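PDB 5YV7: kunitz-type serine protease inhibitor homolog calcicludine from Dendroaspis angusticeps, which blocks L-type calcium channels as a mamba venom toxin built on the Kunitz-type protease inhibitor fold. Local coordinates for residues Pro4-Glu9 with Gly42-Phe47. Numbering follows the deposited sequence.
Sequences PWYCKE and GNANRF
Trp5 lies at the margin of this contact, the far corner of its indole, CH2, reaching the methyl group of Ala44. It belongs to the short N-terminal helical turn of the Kunitz (BPTI-type) fold, here packed against the loop that runs from strand 31-37 to helix 50-58. The same indole carries CB of Tyr6 on one face, 3.8 Å above the plane and over its centre. Tyr6 CB also meets Ala44 CB, at 3.5 Å. With CG set between the backbone N and the carbonyl carbon (chi1 49°), the phenol ring runs past Ala44 O to reach Phe47. The two rings meet through their edges, Tyr6 CE1 lying 4.1 Å from Phe47 CZ, and the side chains cross at about a right angle. Cys7 turns its CB away from the loop, and its SG, disulfide-bonded to Cys57, ties the turn to helix 50-58; that sulfur still lies 4.4 Å from Phe47 CZ. Phe47 itself packs on Cys57, so the ring lies between the turn and the helix. Glu9 faces the loop with its CB, set 3.6 Å from ND2 of Asn43, whose amide donates to the carbonyl of Pro10. The other polar atom of that amide, Asn43 OD1, accepts a hydrogen bond from the backbone N of Asn45, which sits above the plane of the Asn43 carboxamide (44° out of it), closing an Asx turn. Asn45 is buried and uses both polar atoms of its amide: OD1 accepts from the backbone N of Phe25 in strand 20-26, while ND2 donates to Glu9. Its amide thus bridges the N-terminal turn and the hairpin. The bond from Asn45 ND2 to Glu9 O is 2.8 Å long and nearly straight at 169°, with the acceptor lying almost in the plane of the Asn45 amide.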
# COMPACT_ATOMS: atom_id res chain seq x y z
N PRO A 4 -10.26 -5.39 2.48
CA PRO A 4 -10.76 -5.29 1.10
C PRO A 4 -9.70 -5.73 0.10
O PRO A 4 -8.51 -5.86 0.42
CB PRO A 4 -11.08 -3.80 0.94
CG PRO A 4 -10.20 -3.11 1.95
CD PRO A 4 -10.09 -4.07 3.11
N TRP A 5 -10.15 -5.93 -1.15
CA TRP A 5 -9.36 -6.64 -2.15
C TRP A 5 -8.05 -5.91 -2.45
O TRP A 5 -7.01 -6.55 -2.65
CB TRP A 5 -10.17 -6.82 -3.44
CG TRP A 5 -10.38 -5.51 -4.18
CD1 TRP A 5 -11.39 -4.61 -3.98
CD2 TRP A 5 -9.55 -4.96 -5.21
NE1 TRP A 5 -11.24 -3.54 -4.82
CE2 TRP A 5 -10.12 -3.72 -5.58
CE3 TRP A 5 -8.38 -5.38 -5.84
CZ2 TRP A 5 -9.56 -2.90 -6.58
CZ3 TRP A 5 -7.81 -4.56 -6.85
CH2 TRP A 5 -8.40 -3.33 -7.19
N TYR A 6 -8.08 -4.58 -2.51
CA TYR A 6 -6.89 -3.86 -2.94
C TYR A 6 -5.78 -3.96 -1.91
O TYR A 6 -4.60 -3.81 -2.28
CB TYR A 6 -7.22 -2.40 -3.23
CG TYR A 6 -8.02 -1.68 -2.18
CD1 TYR A 6 -7.39 -1.00 -1.15
CD2 TYR A 6 -9.41 -1.65 -2.24
CE1 TYR A 6 -8.12 -0.32 -0.19
CE2 TYR A 6 -10.15 -0.97 -1.30
CZ TYR A 6 -9.50 -0.30 -0.27
OH TYR A 6 -10.23 0.38 0.68
N CYS A 7 -6.11 -4.24 -0.65
CA CYS A 7 -5.10 -4.46 0.38
C CYS A 7 -4.36 -5.78 0.21
O CYS A 7 -3.34 -6.00 0.87
CB CYS A 7 -5.75 -4.39 1.77
SG CYS A 7 -6.55 -2.81 2.08
N LYS A 8 -4.85 -6.67 -0.65
CA LYS A 8 -4.22 -7.95 -0.89
C LYS A 8 -3.37 -7.97 -2.15
O LYS A 8 -2.75 -9.00 -2.45
CB LYS A 8 -5.27 -9.06 -0.99
CG LYS A 8 -5.76 -9.62 0.34
CD LYS A 8 -7.23 -10.02 0.26
CE LYS A 8 -7.48 -11.50 0.51
NZ LYS A 8 -8.97 -11.80 0.59
N GLU A 9 -3.33 -6.88 -2.90
CA GLU A 9 -2.51 -6.83 -4.10
C GLU A 9 -1.03 -6.75 -3.70
O GLU A 9 -0.70 -6.24 -2.63
CB GLU A 9 -2.89 -5.63 -4.95
CG GLU A 9 -4.31 -5.70 -5.49
CD GLU A 9 -4.42 -6.62 -6.68
OE1 GLU A 9 -3.84 -6.29 -7.74
OE2 GLU A 9 -5.07 -7.68 -6.55
N GLY A 42 1.77 1.85 -10.59
CA GLY A 42 1.50 1.13 -9.36
C GLY A 42 0.16 0.41 -9.42
O GLY A 42 -0.43 0.22 -10.49
N ASN A 43 -0.32 -0.00 -8.26
CA ASN A 43 -1.65 -0.58 -8.18
C ASN A 43 -2.35 0.06 -6.99
O ASN A 43 -1.91 1.07 -6.44
CB ASN A 43 -1.59 -2.11 -8.13
CG ASN A 43 -0.90 -2.65 -6.88
OD1 ASN A 43 -0.79 -1.95 -5.86
ND2 ASN A 43 -0.42 -3.89 -6.95
N ALA A 44 -3.47 -0.54 -6.57
CA ALA A 44 -4.31 0.09 -5.57
C ALA A 44 -3.80 -0.11 -4.14
O ALA A 44 -4.32 0.53 -3.22
CB ALA A 44 -5.73 -0.42 -5.70
N ASN A 45 -2.80 -0.97 -3.93
CA ASN A 45 -2.25 -1.17 -2.60
C ASN A 45 -1.16 -0.13 -2.34
O ASN A 45 0.03 -0.43 -2.25
CB ASN A 45 -1.72 -2.59 -2.44
CG ASN A 45 -1.49 -2.96 -0.98
OD1 ASN A 45 -1.69 -2.14 -0.09
ND2 ASN A 45 -1.06 -4.19 -0.74
N ARG A 46 -1.59 1.12 -2.21
CA ARG A 46 -0.67 2.23 -1.97
C ARG A 46 -1.40 3.32 -1.22
O ARG A 46 -2.52 3.69 -1.59
CB ARG A 46 -0.08 2.78 -3.28
CG ARG A 46 0.82 4.01 -3.05
CD ARG A 46 1.41 4.59 -4.35
NE ARG A 46 0.41 5.20 -5.24
CZ ARG A 46 -0.09 4.61 -6.34
NH1 ARG A 46 0.29 3.38 -6.69
NH2 ARG A 46 -0.99 5.25 -7.09
N PHE A 47 -0.78 3.84 -0.17
CA PHE A 47 -1.42 4.85 0.65
C PHE A 47 -0.40 5.93 0.99
O PHE A 47 0.80 5.66 1.14
CB PHE A 47 -2.02 4.22 1.90
CG PHE A 47 -2.83 3.01 1.60
CD1 PHE A 47 -4.16 3.13 1.21
CD2 PHE A 47 -2.26 1.75 1.63
CE1 PHE A 47 -4.91 2.03 0.89
CE2 PHE A 47 -3.00 0.64 1.31
CZ PHE A 47 -4.34 0.77 0.94